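Local structure of protein of unknown function (Shewanella baltica, 2Q9R) at residues Ser126-Ala129 and Asn130-Ala134; Ser103-Leu106 and Gly107-Gly111. The protein is of unknown function, is a mainly helical member of the DUF416 family and binds benzoic acid in the crystal, which may mark a small-molecule pocket. One frame throughout, in Å; residues are numbered along the deposited sequence.

Contact 1. Residues Ser126-Ala129 and Asn130-Ala134; sequences STVA and NYIEA
Val128 and Ile132 meet one turn apart on helix 120-136, and the main chain between them is regular alpha helix. Four i to i+4 hydrogen bonds join the two halves. Asn130 N donates to Ser126 O at 2.8 Å, Tyr131 N to Thr127 O, Ile132 N to Val128 O, and Glu133 N to Ala129 O. The straightest is the one from Ile132, with 170° at the hydrogen.

The apolar part is one contact. Val128 CG1 lies 4.1 Å from Ile132 CD1, and the two side chains cross at a slant. Ile132 CG1 sits beside its own backbone N (chi1 -67°), and this turns the chain back over the preceding turn, where CG1 is 3.4 Å from Val128 O. Both residues also pack on Val154 of helix 153-170.

The polar side chains lie along the helix. The Asn130 amide folds back, bringing its CG to 3.1 Å from Ser126 O. Its ND2 makes no hydrogen bond to that oxygen, because the angle is poor. Glu133 also leans back, and its OE2 stands 3.8 Å from Ala129 CB. The hydroxyls bond elsewhere: Ser126 OG to Lys122 O, and Thr127 OG1 to Leu123 O and Asp97 OD2.

Tyr131 sends its ring away from the preceding turn (chi1 -179°). Its side chain comes within about 4 Å of benzoic acid, and Tyr131 also packs on His152 of the second subunit. Burial here is not confined to apolar groups: the buried Thr127 hydroxyl is satisfied by its two oxygens, Val128 and Ile132 pack on other helices, and Asn130 lies exposed.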
loop_
_atom_site.group_PDB
_atom_site.type_symbol
_atom_site.label_atom_id
_atom_site.label_comp_id
_atom_site.label_asym_id
_atom_site.label_seq_id
_atom_site.Cartn_x
_atom_site.Cartn_y
_atom_site.Cartn_z
ATOM N N SER A 126 -9.470 -10.412 -4.542
ATOM C CA SER A 126 -9.137 -10.248 -5.955
ATOM C C SER A 126 -8.924 -8.799 -6.344
ATOM O O SER A 126 -8.096 -8.503 -7.196
ATOM C CB SER A 126 -10.247 -10.823 -6.818
ATOM O OG SER A 126 -10.410 -12.183 -6.473
ATOM N N THR A 127 -9.710 -7.899 -5.756
ATOM C CA THR A 127 -9.532 -6.485 -6.016
ATOM C C THR A 127 -8.092 -6.092 -5.713
ATOM O O THR A 127 -7.420 -5.385 -6.489
ATOM C CB THR A 127 -10.550 -5.612 -5.204
ATOM O OG1 THR A 127 -11.871 -5.988 -5.589
ATOM C CG2 THR A 127 -10.371 -4.159 -5.507
ATOM N N VAL A 128 -7.602 -6.590 -4.596
ATOM C CA VAL A 128 -6.203 -6.290 -4.179
ATOM C C VAL A 128 -5.155 -6.932 -5.117
ATOM O O VAL A 128 -4.193 -6.279 -5.533
ATOM C CB VAL A 128 -5.951 -6.723 -2.750
ATOM C CG1 VAL A 128 -4.477 -6.357 -2.354
ATOM C CG2 VAL A 128 -6.969 -6.051 -1.845
ATOM N N ALA A 129 -5.341 -8.198 -5.471
ATOM C CA ALA A 129 -4.413 -8.825 -6.428
ATOM C C ALA A 129 -4.416 -8.105 -7.775
ATOM O O ALA A 129 -3.373 -7.976 -8.390
ATOM C CB ALA A 129 -4.746 -10.275 -6.612
ATOM N N ASN A 130 -5.584 -7.653 -8.238
ATOM C CA ASN A 130 -5.710 -7.051 -9.568
ATOM C C ASN A 130 -5.009 -5.713 -9.606
ATOM O O ASN A 130 -4.348 -5.378 -10.592
ATOM C CB ASN A 130 -7.170 -6.848 -9.972
ATOM C CG ASN A 130 -7.869 -8.123 -10.311
ATOM O OD1 ASN A 130 -7.244 -9.144 -10.620
ATOM N ND2 ASN A 130 -9.185 -8.089 -10.239
ATOM N N TYR A 131 -5.122 -4.985 -8.498
ATOM C CA TYR A 131 -4.413 -3.727 -8.288
ATOM C C TYR A 131 -2.913 -3.925 -8.393
ATOM O O TYR A 131 -2.259 -3.228 -9.153
ATOM C CB TYR A 131 -4.780 -3.124 -6.926
ATOM C CG TYR A 131 -4.111 -1.800 -6.644
ATOM C CD1 TYR A 131 -4.553 -0.651 -7.258
ATOM C CD2 TYR A 131 -3.034 -1.696 -5.765
ATOM C CE1 TYR A 131 -3.945 0.553 -7.024
ATOM C CE2 TYR A 131 -2.415 -0.473 -5.516
ATOM C CZ TYR A 131 -2.900 0.645 -6.149
ATOM O OH TYR A 131 -2.358 1.880 -5.967
ATOM N N ILE A 132 -2.388 -4.904 -7.652
ATOM C CA ILE A 132 -0.958 -5.242 -7.677
ATOM C C ILE A 132 -0.539 -5.712 -9.054
ATOM O O ILE A 132 0.480 -5.263 -9.589
ATOM C CB ILE A 132 -0.632 -6.330 -6.668
ATOM C CG1 ILE A 132 -0.814 -5.799 -5.232
ATOM C CG2 ILE A 132 0.794 -6.887 -6.909
ATOM C CD1 ILE A 132 -0.829 -6.852 -4.148
ATOM N N GLU A 133 -1.353 -6.579 -9.645
ATOM C CA GLU A 133 -1.013 -7.183 -10.946
ATOM C C GLU A 133 -1.160 -6.197 -12.116
ATOM O O GLU A 133 -0.456 -6.323 -13.119
ATOM C CB GLU A 133 -1.798 -8.474 -11.190
ATOM C CG GLU A 133 -1.303 -9.698 -10.427
ATOM C CD GLU A 133 -2.390 -10.758 -10.267
ATOM O OE1 GLU A 133 -3.341 -10.764 -11.055
ATOM O OE2 GLU A 133 -2.361 -11.562 -9.327
ATOM N N ALA A 134 -2.027 -5.199 -11.962
ATOM C CA ALA A 134 -2.256 -4.160 -12.978
ATOM C C ALA A 134 -0.965 -3.475 -13.378
ATOM O O ALA A 134 -0.692 -3.251 -14.527
ATOM C CB ALA A 134 -3.230 -3.101 -12.433
#

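Contact 2. Residues Ser103-Leu106 and Gly107-Gly111; sequences STLL and GAIQG. With SO4 (sulfate ion), chain C.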
loop_
_atom_site.group_PDB
_atom_site.type_symbol
_atom_site.label_atom_id
_atom_site.label_comp_id
_atom_site.label_asym_id
_atom_site.label_seq_id
_atom_site.Cartn_x
_atom_site.Cartn_y
_atom_site.Cartn_z
ATOM N N SER A 103 -24.164 -5.412 -4.105
ATOM C CA SER A 103 -25.274 -6.023 -4.825
ATOM C C SER A 103 -25.338 -7.530 -4.585
ATOM O O SER A 103 -26.407 -8.069 -4.358
ATOM C CB SER A 103 -25.179 -5.768 -6.326
ATOM O OG SER A 103 -25.162 -4.386 -6.631
ATOM N N THR A 104 -24.191 -8.205 -4.703
ATOM C CA THR A 104 -24.081 -9.647 -4.448
ATOM C C THR A 104 -24.534 -10.006 -3.016
ATOM O O THR A 104 -25.305 -10.918 -2.813
ATOM C CB THR A 104 -22.630 -10.114 -4.672
ATOM O OG1 THR A 104 -22.227 -9.749 -5.999
ATOM C CG2 THR A 104 -22.472 -11.624 -4.457
ATOM N N LEU A 105 -24.088 -9.245 -2.029
ATOM C CA LEU A 105 -24.506 -9.510 -0.638
ATOM C C LEU A 105 -26.008 -9.320 -0.398
ATOM O O LEU A 105 -26.660 -10.164 0.267
ATOM C CB LEU A 105 -23.667 -8.645 0.319
ATOM C CG LEU A 105 -24.077 -8.711 1.777
ATOM C CD1 LEU A 105 -24.149 -10.194 2.284
ATOM C CD2 LEU A 105 -23.103 -7.845 2.589
ATOM N N LEU A 106 -26.566 -8.203 -0.882
ATOM C CA LEU A 106 -28.000 -7.995 -0.788
ATOM C C LEU A 106 -28.745 -9.107 -1.513
ATOM O O LEU A 106 -29.740 -9.618 -1.012
ATOM C CB LEU A 106 -28.410 -6.662 -1.395
ATOM C CG LEU A 106 -28.388 -5.402 -0.545
ATOM C CD1 LEU A 106 -28.543 -4.176 -1.442
ATOM C CD2 LEU A 106 -29.486 -5.458 0.505
ATOM N N GLY A 107 -28.253 -9.499 -2.683
ATOM C CA GLY A 107 -28.892 -10.587 -3.431
ATOM C C GLY A 107 -28.824 -11.920 -2.708
ATOM O O GLY A 107 -29.774 -12.692 -2.740
ATOM N N ALA A 108 -27.712 -12.168 -2.026
ATOM C CA ALA A 108 -27.504 -13.405 -1.275
ATOM C C ALA A 108 -28.403 -13.485 -0.036
ATOM O O ALA A 108 -28.962 -14.535 0.253
ATOM C CB ALA A 108 -26.046 -13.547 -0.894
ATOM N N ILE A 109 -28.546 -12.358 0.662
ATOM C CA ILE A 109 -29.452 -12.187 1.796
ATOM C C ILE A 109 -30.881 -12.472 1.381
ATOM O O ILE A 109 -31.622 -13.155 2.084
ATOM C CB ILE A 109 -29.314 -10.742 2.377
ATOM C CG1 ILE A 109 -28.007 -10.636 3.165
ATOM C CG2 ILE A 109 -30.479 -10.358 3.278
ATOM C CD1 ILE A 109 -27.419 -9.273 3.201
ATOM N N GLN A 110 -31.254 -11.970 0.210
ATOM C CA GLN A 110 -32.603 -12.143 -0.301
ATOM C C GLN A 110 -32.880 -13.619 -0.595
ATOM O O GLN A 110 -33.956 -14.121 -0.279
ATOM C CB GLN A 110 -32.778 -11.284 -1.559
ATOM C CG GLN A 110 -34.138 -11.302 -2.173
ATOM C CD GLN A 110 -34.236 -10.369 -3.376
ATOM O OE1 GLN A 110 -33.478 -10.498 -4.340
ATOM N NE2 GLN A 110 -35.170 -9.423 -3.321
ATOM N N GLY A 111 -31.902 -14.305 -1.186
ATOM C CA GLY A 111 -32.031 -15.719 -1.535
ATOM C C GLY A 111 -31.487 -16.718 -0.520
ATOM O O GLY A 111 -31.471 -17.913 -0.790
HETATM S S SO4 C . -37.673 -7.654 -1.633
HETATM O O1 SO4 C . -39.112 -7.488 -1.858
HETATM O O2 SO4 C . -37.344 -7.189 -0.273
HETATM O O3 SO4 C . -37.276 -9.072 -1.687
HETATM O O4 SO4 C . -37.022 -6.851 -2.683
#
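The last turns of helix 92-111 form this contact, a plain alpha-helical segment packed among helices 17-42, 47-62, 70-79 and 114-118. Leu105, which is buried, meets the partly exposed Ile109 one turn later. Leu105 CD1 is 3.5 Å from Ile109 CD1, a close approach for two methyl groups. Leu105 CG is 3.7 Å from Ile109 CD1. Chi1 of -75° swings Ile109 CG1 toward the preceding turn, and the nearly extended chain beyond it puts Ile109 CD1 3.2 Å from Leu105 O. Leu57 of helix 47-62 touches both side chains. Cutting Ile109 back to an alanine is likely to take away the methyl that Leu105 CD1 rests on and to open a gap beside Leu57.

The backbone bonds run from Gly107 N to Ser103 O, Ala108 N to Thr104 O, Ile109 N to Leu105 O and Gln110 N to Leu106 O. Ala108 sets its CB 3.3 Å from Thr104 O, and the same methyl packs on Asp116 and Ile117 of helix 114-118. Leu106 faces another neighbour, touching Leu74 and Leu77 of helix 70-79.

Gln110 is exposed; with CG opposite its backbone N (chi1 -177°) and the chain extended, the amide is carried out to the sulfate. Gln110 NE2 donates to sulfate O3 at 2.7 Å, with 155° at the hydrogen. NE2 is also hydrogen-bonded to Asp71 OD1. The sulfate, probably from the crystallisation liquor, takes further bonds from the backbone N atoms of Ile70 and Asp71. One amide nitrogen thus ties the end of this helix both to the start of helix 70-79 and to the anion held there, while Leu105 and Leu106 are buried between helices and Ile109 stays partly exposed.

Contact 1 and contact 2 lie on separate helices of one all-helical chain, on opposite sides of its centre. Their centres are 24 Å apart, and their nearest atoms are about 11 Å apart, so they do not touch. Contact 2 comes first along the chain. Helix 92-111 connects the two regions: Asp97, near its start, bonds Thr127 of contact 1, and its final turns form contact 2. Only contact 1 contributes to the benzoic acid pocket, where Tyr131, its side chain about 4 Å from the ligand, joins Asn34, Leu37, Phe38, Gly91, Pro94, Ile195 and Ile197. Contact 2 contributes no residue to that pocket and instead borders the sulfate.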